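Local structure of mandelate racemase/muconate lactonizing enzyme family protein (Sulfitobacter sp. NAS-14.1, 3T4W) at residues A[338-341]-A[342-346]. The protein belongs to the mandelate racemase/muconate lactonizing enzyme family of the enolase superfamily and probably acts as a lyase, on a substrate not yet established. Residues are numbered along the deposited sequence; the frame is centred on the assembly and turned at random.
Sequences VEWA and ANIHL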
loop_
_atom_site.group_PDB
_atom_site.type_symbol
_atom_site.label_atom_id
_atom_site.label_comp_id
_atom_site.label_asym_id
_atom_site.label_seq_id
_atom_site.Cartn_x
_atom_site.Cartn_y
_atom_site.Cartn_z
ATOM N N VAL A 338 2.331 -37.394 24.456
ATOM C CA VAL A 338 3.035 -36.391 25.246
ATOM C C VAL A 338 2.932 -34.999 24.620
ATOM O O VAL A 338 2.694 -34.013 25.329
ATOM C CB VAL A 338 4.511 -36.752 25.445
ATOM C CG1 VAL A 338 5.264 -35.566 26.008
ATOM C CG2 VAL A 338 4.639 -37.973 26.363
ATOM N N GLU A 339 3.109 -34.914 23.300
ATOM C CA GLU A 339 2.896 -33.649 22.603
ATOM C C GLU A 339 1.431 -33.232 22.695
ATOM O O GLU A 339 1.117 -32.047 22.859
ATOM C CB GLU A 339 3.333 -33.709 21.137
ATOM C CG GLU A 339 3.515 -32.302 20.537
ATOM C CD GLU A 339 3.533 -32.265 19.012
ATOM O OE1 GLU A 339 2.572 -32.763 18.386
ATOM O OE2 GLU A 339 4.497 -31.709 18.440
ATOM N N TRP A 340 0.534 -34.210 22.595
ATOM C CA TRP A 340 -0.889 -33.931 22.713
ATOM C C TRP A 340 -1.186 -33.265 24.057
ATOM O O TRP A 340 -1.911 -32.269 24.128
ATOM C CB TRP A 340 -1.698 -35.215 22.548
ATOM C CG TRP A 340 -3.174 -34.991 22.515
ATOM C CD1 TRP A 340 -3.863 -34.173 21.663
ATOM C CD2 TRP A 340 -4.153 -35.606 23.359
ATOM N NE1 TRP A 340 -5.208 -34.234 21.933
ATOM C CE2 TRP A 340 -5.414 -35.106 22.970
ATOM C CE3 TRP A 340 -4.085 -36.524 24.411
ATOM C CZ2 TRP A 340 -6.600 -35.494 23.597
ATOM C CZ3 TRP A 340 -5.262 -36.913 25.028
ATOM C CH2 TRP A 340 -6.503 -36.398 24.620
ATOM N N ALA A 341 -0.595 -33.816 25.113
ATOM C CA ALA A 341 -0.747 -33.294 26.462
ATOM C C ALA A 341 -0.343 -31.830 26.564
ATOM O O ALA A 341 -1.019 -31.039 27.214
ATOM C CB ALA A 341 0.066 -34.132 27.443
ATOM N N ALA A 342 0.777 -31.472 25.946
ATOM C CA ALA A 342 1.193 -30.079 25.941
ATOM C C ALA A 342 0.182 -29.251 25.151
ATOM O O ALA A 342 -0.141 -28.132 25.540
ATOM C CB ALA A 342 2.602 -29.920 25.373
ATOM N N ASN A 343 -0.323 -29.813 24.051
ATOM C CA ASN A 343 -1.347 -29.144 23.251
ATOM C C ASN A 343 -2.538 -28.738 24.104
ATOM O O ASN A 343 -3.079 -27.635 23.977
ATOM C CB ASN A 343 -1.839 -30.057 22.130
ATOM C CG ASN A 343 -0.834 -30.207 21.015
ATOM O OD1 ASN A 343 0.141 -29.456 20.934
ATOM N ND2 ASN A 343 -1.064 -31.183 20.142
ATOM N N ILE A 344 -2.929 -29.648 24.984
ATOM C CA ILE A 344 -4.123 -29.483 25.787
ATOM C C ILE A 344 -3.925 -28.507 26.947
ATOM O O ILE A 344 -4.847 -27.775 27.316
ATOM C CB ILE A 344 -4.648 -30.860 26.238
ATOM C CG1 ILE A 344 -5.263 -31.556 25.022
ATOM C CG2 ILE A 344 -5.664 -30.732 27.365
ATOM C CD1 ILE A 344 -6.124 -32.691 25.352
ATOM N N HIS A 345 -2.719 -28.468 27.498
ATOM C CA HIS A 345 -2.405 -27.480 28.526
ATOM C C HIS A 345 -2.283 -26.075 27.930
ATOM O O HIS A 345 -2.563 -25.083 28.602
ATOM C CB HIS A 345 -1.149 -27.872 29.309
ATOM C CG HIS A 345 -1.407 -28.898 30.367
ATOM N ND1 HIS A 345 -1.847 -28.567 31.632
ATOM C CD2 HIS A 345 -1.319 -30.251 30.340
ATOM C CE1 HIS A 345 -2.009 -29.670 32.342
ATOM N NE2 HIS A 345 -1.692 -30.706 31.582
ATOM N N LEU A 346 -1.866 -25.993 26.671
ATOM C CA LEU A 346 -1.943 -24.729 25.952
ATOM C C LEU A 346 -3.417 -24.374 25.751
ATOM O O LEU A 346 -3.870 -23.302 26.145
ATOM C CB LEU A 346 -1.226 -24.821 24.601
ATOM C CG LEU A 346 -1.241 -23.567 23.720
ATOM C CD1 LEU A 346 -0.557 -22.391 24.414
ATOM C CD2 LEU A 346 -0.587 -23.837 22.367
#
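Trp340 and Ile344, one turn apart on the helix 337-349, pack side chain on side chain. The indole has CG anti to the backbone N (chi1 -174°), which swings the ring to where CD1 of Ile344 can lie over its six-membered part. Ile344 does its share with two torsions: CG1 stands beside the backbone N (chi1 -73°) and CD1 continues the chain in extended form (chi2 -164°). The methyl thus makes a CH-pi contact over one face, 3.7 Å from CD1 to the centroid of the six-membered ring and displaced toward the rim. A flat aromatic beside a branched aliphatic suits this buried flank, where both also touch Ile379 of the strand 378-380. Replacing the indole with an alanine side chain is likely to leave the CD1 methyl without its aromatic floor and open a gap beside it.

The i to i+4 bonds of an alpha helix run through this turn: Asn343 N bonds to Glu339 O at 2.9 Å, and Ile344 N to Trp340 O at 2.9 Å. Ile344 N also makes a weak bond to Ala341 O. That oxygen accepts from His345 N at 3.1 Å, and the edge of the imidazole brings CD2 to 3.2 Å from the same Ala341 O.

The main polar partners lie beyond this stretch: Asn343 ND2 donates to His332 O, Glu339 OE2 accepts from Gly307 N, and in His345 ND1 accepts from Tyr136 N while NE2 bonds to Leu387 O, consistent with a proton on NE2. The helix thus combines an apolar flank with buried polar side chains that are satisfied by backbone groups.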